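Local atomic coordinates of electron transfer flavoprotein, alpha subunit (Thermotoga maritima, PDB entry 7KOE), a protein that probably carries electrons between redox partners as the FAD-binding alpha subunit of an electron transfer flavoprotein. Residues 70-84 and 186-198. Residues are numbered along the deposited sequence; the frame is centred on the assembly and turned at random.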
loop_
_atom_site.group_PDB
_atom_site.type_symbol
_atom_site.label_atom_id
_atom_site.label_comp_id
_atom_site.label_asym_id
_atom_site.label_seq_id
_atom_site.Cartn_x
_atom_site.Cartn_y
_atom_site.Cartn_z
ATOM N N ASN B 70 36.177 -50.547 -30.288
ATOM C CA ASN B 70 35.970 -51.889 -29.765
ATOM C C ASN B 70 34.821 -52.531 -30.529
ATOM O O ASN B 70 33.953 -51.838 -31.064
ATOM C CB ASN B 70 35.678 -51.902 -28.263
ATOM C CG ASN B 70 36.082 -53.203 -27.618
ATOM O OD1 ASN B 70 36.547 -54.116 -28.296
ATOM N ND2 ASN B 70 35.928 -53.294 -26.305
ATOM N N ARG B 71 34.839 -53.864 -30.588
ATOM C CA ARG B 71 33.800 -54.593 -31.304
ATOM C C ARG B 71 32.499 -54.652 -30.517
ATOM O O ARG B 71 31.420 -54.733 -31.114
ATOM C CB ARG B 71 34.290 -56.007 -31.638
ATOM C CG ARG B 71 33.434 -56.786 -32.636
ATOM C CD ARG B 71 33.120 -55.977 -33.890
ATOM N NE ARG B 71 34.323 -55.467 -34.545
ATOM C CZ ARG B 71 34.989 -56.110 -35.497
ATOM N NH1 ARG B 71 34.574 -57.297 -35.916
ATOM N NH2 ARG B 71 36.072 -55.563 -36.031
ATOM N N GLU B 72 32.573 -54.593 -29.191
ATOM C CA GLU B 72 31.385 -54.626 -28.349
ATOM C C GLU B 72 30.793 -53.246 -28.093
ATOM O O GLU B 72 30.059 -53.086 -27.116
ATOM C CB GLU B 72 31.685 -55.310 -27.006
ATOM C CG GLU B 72 32.251 -56.736 -27.078
ATOM C CD GLU B 72 33.755 -56.794 -27.297
ATOM O OE1 GLU B 72 34.437 -55.790 -27.015
ATOM O OE2 GLU B 72 34.252 -57.845 -27.752
ATOM N N PHE B 73 31.092 -52.250 -28.925
ATOM C CA PHE B 73 30.514 -50.922 -28.771
ATOM C C PHE B 73 29.539 -50.563 -29.882
ATOM O O PHE B 73 28.960 -49.473 -29.844
ATOM C CB PHE B 73 31.610 -49.851 -28.708
ATOM C CG PHE B 73 32.395 -49.839 -27.424
ATOM C CD1 PHE B 73 31.958 -50.534 -26.310
ATOM C CD2 PHE B 73 33.569 -49.113 -27.335
ATOM C CE1 PHE B 73 32.689 -50.516 -25.137
ATOM C CE2 PHE B 73 34.299 -49.088 -26.165
ATOM C CZ PHE B 73 33.858 -49.792 -25.065
ATOM N N ASN B 74 29.355 -51.433 -30.878
ATOM C CA ASN B 74 28.391 -51.143 -31.936
ATOM C C ASN B 74 26.964 -51.283 -31.429
ATOM O O ASN B 74 26.097 -50.468 -31.763
ATOM C CB ASN B 74 28.630 -52.057 -33.137
ATOM C CG ASN B 74 30.074 -52.064 -33.580
ATOM O OD1 ASN B 74 30.799 -53.032 -33.362
ATOM N ND2 ASN B 74 30.503 -50.977 -34.210
ATOM N N THR B 75 26.698 -52.311 -30.628
ATOM C CA THR B 75 25.454 -52.357 -29.883
ATOM C C THR B 75 25.528 -51.384 -28.711
ATOM O O THR B 75 26.606 -50.993 -28.258
ATOM C CB THR B 75 25.165 -53.779 -29.396
ATOM O OG1 THR B 75 23.857 -53.835 -28.815
ATOM C CG2 THR B 75 26.198 -54.235 -28.370
ATOM N N TYR B 76 24.363 -50.965 -28.233
ATOM C CA TYR B 76 24.301 -50.042 -27.107
ATOM C C TYR B 76 24.144 -50.838 -25.821
ATOM O O TYR B 76 23.089 -51.428 -25.571
ATOM C CB TYR B 76 23.161 -49.043 -27.258
ATOM C CG TYR B 76 22.988 -48.210 -26.012
ATOM C CD1 TYR B 76 23.952 -47.285 -25.642
ATOM C CD2 TYR B 76 21.875 -48.362 -25.193
ATOM C CE1 TYR B 76 23.810 -46.527 -24.502
ATOM C CE2 TYR B 76 21.727 -47.607 -24.046
ATOM C CZ TYR B 76 22.699 -46.692 -23.709
ATOM O OH TYR B 76 22.561 -45.932 -22.575
ATOM N N VAL B 77 25.196 -50.861 -25.012
ATOM C CA VAL B 77 25.131 -51.331 -23.638
ATOM C C VAL B 77 25.720 -50.218 -22.789
ATOM O O VAL B 77 26.907 -49.893 -22.922
ATOM C CB VAL B 77 25.884 -52.650 -23.423
ATOM C CG1 VAL B 77 26.003 -52.950 -21.941
ATOM C CG2 VAL B 77 25.168 -53.785 -24.125
ATOM N N ASN B 78 24.890 -49.620 -21.931
ATOM C CA ASN B 78 25.318 -48.509 -21.090
ATOM C C ASN B 78 26.346 -48.929 -20.052
ATOM O O ASN B 78 27.088 -48.081 -19.551
ATOM C CB ASN B 78 24.108 -47.909 -20.390
ATOM C CG ASN B 78 23.281 -48.956 -19.679
ATOM O OD1 ASN B 78 22.420 -49.592 -20.281
ATOM N ND2 ASN B 78 23.553 -49.156 -18.397
ATOM N N TYR B 79 26.383 -50.214 -19.707
ATOM C CA TYR B 79 27.413 -50.723 -18.813
ATOM C C TYR B 79 28.788 -50.662 -19.466
ATOM O O TYR B 79 29.789 -50.385 -18.797
ATOM C CB TYR B 79 27.055 -52.151 -18.409
ATOM C CG TYR B 79 28.134 -52.891 -17.674
ATOM C CD1 TYR B 79 28.686 -52.376 -16.508
ATOM C CD2 TYR B 79 28.584 -54.121 -18.132
ATOM C CE1 TYR B 79 29.673 -53.059 -15.827
ATOM C CE2 TYR B 79 29.567 -54.813 -17.458
ATOM C CZ TYR B 79 30.107 -54.278 -16.305
ATOM O OH TYR B 79 31.089 -54.958 -15.624
ATOM N N LEU B 80 28.853 -50.899 -20.777
ATOM C CA LEU B 80 30.126 -50.879 -21.485
ATOM C C LEU B 80 30.524 -49.476 -21.913
ATOM O O LEU B 80 31.718 -49.157 -21.924
ATOM C CB LEU B 80 30.056 -51.788 -22.709
ATOM C CG LEU B 80 29.764 -53.257 -22.421
ATOM C CD1 LEU B 80 29.515 -54.007 -23.714
ATOM C CD2 LEU B 80 30.912 -53.876 -21.649
ATOM N N TYR B 81 29.550 -48.640 -22.281
ATOM C CA TYR B 81 29.849 -47.272 -22.692
ATOM C C TYR B 81 30.376 -46.444 -21.530
ATOM O O TYR B 81 31.277 -45.620 -21.710
ATOM C CB TYR B 81 28.601 -46.613 -23.266
ATOM C CG TYR B 81 28.390 -46.797 -24.745
ATOM C CD1 TYR B 81 28.127 -48.047 -25.278
ATOM C CD2 TYR B 81 28.426 -45.711 -25.605
ATOM C CE1 TYR B 81 27.917 -48.213 -26.629
ATOM C CE2 TYR B 81 28.214 -45.863 -26.955
ATOM C CZ TYR B 81 27.962 -47.116 -27.462
ATOM O OH TYR B 81 27.757 -47.271 -28.810
ATOM N N LYS B 82 29.822 -46.647 -20.332
ATOM C CA LYS B 82 30.249 -45.890 -19.161
ATOM C C LYS B 82 31.669 -46.249 -18.746
ATOM O O LYS B 82 32.396 -45.393 -18.233
ATOM C CB LYS B 82 29.273 -46.134 -18.008
ATOM C CG LYS B 82 29.482 -45.276 -16.771
ATOM C CD LYS B 82 30.053 -46.098 -15.628
ATOM C CE LYS B 82 29.096 -47.192 -15.203
ATOM N NZ LYS B 82 29.658 -48.013 -14.100
ATOM N N LYS B 83 32.087 -47.497 -18.973
ATOM C CA LYS B 83 33.455 -47.891 -18.661
ATOM C C LYS B 83 34.456 -47.230 -19.598
ATOM O O LYS B 83 35.615 -47.025 -19.220
ATOM C CB LYS B 83 33.589 -49.410 -18.731
ATOM C CG LYS B 83 34.745 -49.971 -17.928
ATOM C CD LYS B 83 34.594 -51.468 -17.728
ATOM C CE LYS B 83 33.303 -51.803 -16.999
ATOM N NZ LYS B 83 33.124 -53.271 -16.856
ATOM N N ALA B 84 34.029 -46.883 -20.810
ATOM C CA ALA B 84 34.886 -46.228 -21.787
ATOM C C ALA B 84 34.748 -44.714 -21.788
ATOM O O ALA B 84 35.720 -44.013 -22.070
ATOM C CB ALA B 84 34.587 -46.760 -23.189
ATOM N N TYR B 186 40.208 -49.638 -27.510
ATOM C CA TYR B 186 39.854 -49.811 -26.111
ATOM C C TYR B 186 39.797 -51.284 -25.740
ATOM O O TYR B 186 39.274 -52.111 -26.491
ATOM C CB TYR B 186 38.504 -49.154 -25.830
ATOM C CG TYR B 186 38.268 -48.840 -24.378
ATOM C CD1 TYR B 186 38.717 -47.646 -23.831
ATOM C CD2 TYR B 186 37.597 -49.729 -23.551
ATOM C CE1 TYR B 186 38.507 -47.351 -22.499
ATOM C CE2 TYR B 186 37.382 -49.439 -22.213
ATOM C CZ TYR B 186 37.842 -48.250 -21.697
ATOM O OH TYR B 186 37.629 -47.959 -20.373
ATOM N N ASP B 187 40.326 -51.601 -24.562
ATOM C CA ASP B 187 40.314 -52.951 -24.029
ATOM C C ASP B 187 39.448 -52.952 -22.779
ATOM O O ASP B 187 39.445 -51.985 -22.011
ATOM C CB ASP B 187 41.744 -53.429 -23.719
ATOM C CG ASP B 187 41.841 -54.938 -23.489
ATOM O OD1 ASP B 187 40.993 -55.544 -22.795
ATOM O OD2 ASP B 187 42.789 -55.536 -24.034
ATOM N N LEU B 188 38.695 -54.034 -22.600
ATOM C CA LEU B 188 37.852 -54.253 -21.432
ATOM C C LEU B 188 38.378 -55.346 -20.515
ATOM O O LEU B 188 38.372 -55.177 -19.293
ATOM C CB LEU B 188 36.432 -54.608 -21.880
ATOM C CG LEU B 188 35.668 -53.473 -22.561
ATOM C CD1 LEU B 188 34.382 -53.979 -23.188
ATOM C CD2 LEU B 188 35.367 -52.365 -21.565
ATOM N N GLY B 189 38.842 -56.461 -21.078
ATOM C CA GLY B 189 39.290 -57.567 -20.257
ATOM C C GLY B 189 38.113 -58.361 -19.717
ATOM O O GLY B 189 37.084 -58.531 -20.378
ATOM N N THR B 190 38.278 -58.867 -18.498
ATOM C CA THR B 190 37.176 -59.510 -17.789
ATOM C C THR B 190 36.173 -58.437 -17.386
ATOM O O THR B 190 36.491 -57.550 -16.589
ATOM C CB THR B 190 37.692 -60.263 -16.568
ATOM O OG1 THR B 190 38.623 -61.270 -16.984
ATOM C CG2 THR B 190 36.541 -60.917 -15.829
ATOM N N PHE B 191 34.963 -58.511 -17.937
ATOM C CA PHE B 191 34.032 -57.396 -17.871
ATOM C C PHE B 191 32.747 -57.687 -17.107
ATOM O O PHE B 191 32.038 -56.731 -16.773
ATOM C CB PHE B 191 33.705 -56.891 -19.289
ATOM C CG PHE B 191 33.047 -57.914 -20.183
ATOM C CD1 PHE B 191 33.809 -58.820 -20.913
ATOM C CD2 PHE B 191 31.671 -57.925 -20.347
ATOM C CE1 PHE B 191 33.206 -59.748 -21.745
ATOM C CE2 PHE B 191 31.068 -58.846 -21.186
ATOM C CZ PHE B 191 31.833 -59.758 -21.881
ATOM N N ASP B 192 32.439 -58.958 -16.819
ATOM C CA ASP B 192 31.343 -59.383 -15.931
ATOM C C ASP B 192 29.979 -58.879 -16.420
ATOM O O ASP B 192 29.374 -57.978 -15.840
ATOM C CB ASP B 192 31.606 -58.946 -14.484
ATOM C CG ASP B 192 32.785 -59.667 -13.863
ATOM O OD1 ASP B 192 33.247 -60.669 -14.448
ATOM O OD2 ASP B 192 33.252 -59.232 -12.790
ATOM N N LYS B 193 29.545 -59.466 -17.541
ATOM C CA LYS B 193 28.359 -59.048 -18.288
ATOM C C LYS B 193 27.074 -59.035 -17.469
ATOM O O LYS B 193 26.573 -60.085 -17.058
ATOM C CB LYS B 193 28.159 -59.957 -19.500
ATOM C CG LYS B 193 27.121 -59.453 -20.481
ATOM C CD LYS B 193 27.145 -60.259 -21.765
ATOM C CE LYS B 193 26.095 -59.760 -22.741
ATOM N NZ LYS B 193 26.377 -58.373 -23.202
ATOM N N LEU B 194 26.539 -57.838 -17.234
ATOM C CA LEU B 194 25.273 -57.668 -16.532
ATOM C C LEU B 194 24.114 -57.558 -17.517
ATOM O O LEU B 194 23.174 -58.357 -17.476
ATOM C CB LEU B 194 25.340 -56.426 -15.640
ATOM C CG LEU B 194 26.642 -56.194 -14.875
ATOM C CD1 LEU B 194 26.752 -54.747 -14.438
ATOM C CD2 LEU B 194 26.733 -57.120 -13.676
ATOM N N ILE B 195 24.178 -56.580 -18.410
ATOM C CA ILE B 195 23.124 -56.324 -19.381
ATOM C C ILE B 195 23.353 -57.215 -20.593
ATOM O O ILE B 195 24.413 -57.155 -21.223
ATOM C CB ILE B 195 23.101 -54.841 -19.776
ATOM C CG1 ILE B 195 22.679 -53.991 -18.582
ATOM C CG2 ILE B 195 22.202 -54.603 -20.974
ATOM C CD1 ILE B 195 22.803 -52.518 -18.812
ATOM N N GLU B 196 22.365 -58.043 -20.920
ATOM C CA GLU B 196 22.446 -58.946 -22.061
ATOM C C GLU B 196 21.200 -58.779 -22.913
ATOM O O GLU B 196 20.117 -59.228 -22.525
ATOM C CB GLU B 196 22.587 -60.399 -21.604
ATOM C CG GLU B 196 22.613 -61.396 -22.740
ATOM C CD GLU B 196 22.283 -62.798 -22.284
ATOM O OE1 GLU B 196 22.847 -63.241 -21.262
ATOM O OE2 GLU B 196 21.459 -63.461 -22.948
ATOM N N ILE B 197 21.352 -58.151 -24.072
ATOM C CA ILE B 197 20.219 -57.846 -24.937
ATOM C C ILE B 197 19.796 -59.114 -25.669
ATOM O O ILE B 197 20.612 -59.761 -26.332
ATOM C CB ILE B 197 20.570 -56.729 -25.927
ATOM C CG1 ILE B 197 21.058 -55.494 -25.170
ATOM C CG2 ILE B 197 19.377 -56.396 -26.803
ATOM C CD1 ILE B 197 21.441 -54.340 -26.062
ATOM N N LEU B 198 18.520 -59.477 -25.544
ATOM C CA LEU B 198 17.992 -60.649 -26.234
ATOM C C LEU B 198 17.442 -60.297 -27.611
ATOM O O LEU B 198 17.923 -60.805 -28.628
ATOM C CB LEU B 198 16.894 -61.315 -25.402
ATOM C CG LEU B 198 17.311 -62.069 -24.147
ATOM C CD1 LEU B 198 16.126 -62.834 -23.585
ATOM C CD2 LEU B 198 18.466 -63.003 -24.438
#
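Two tyrosine rings, one from each segment, each carry a methyl group of the other segment on a face. Leu194 CD1 sits above the centre of the Tyr79 ring, a CH-pi contact of 3.7 Å to the centroid, while the carbonyl oxygen of Phe191 lies at that ring's edge, in its plane. The Tyr186 ring takes Ala84 CB over one face, 3.9 Å from its centroid, and has Leu188 CD2 at its edge. The Phe73 and Tyr186 side chains cross at about a right angle, CZ to CD2 at 4.0 Å, and Asn70 CB rests off-centre on a face of the Phe73 ring. Tyr79 stretches away from the helix with CG anti to its backbone N (chi1 170°), which brings its hydroxyl to the chain at Phe191, where OH hydrogen-bonds to Phe191 O. Lys83 NZ adds a weak bond to the same hydroxyl. Farther along helix 78-84 Tyr186 OH lies near Lys83 O, a weak bond that is doubtful because the hydroxyl's position is uncertain. Replacing Tyr186 with an alanine would probably leave the Ala84 methyl and the Phe73 rim without their aromatic cover and open a gap beside the helix. Between the tyrosines, Leu188 CD1 packs on Leu80 CD2 at 3.8 Å. Ile195 CB meets Val77 CG1 at 4.1 Å and Ile197 CD1 approaches Tyr76 O at 3.4 Å. Asn78, beside Ile195, gives its polar end to Arg176 of the partner Electron transfer flavoprotein chain, whose strand pairs antiparallel with Glu196 and Ile197. The segment leaving strand 181-185 thus wraps helix 78-84 of the parallel-sheet domain at the subunit interface, mainly through apolar side chains, with the Tyr79 hydroxyl satisfying the Phe191 carbonyl.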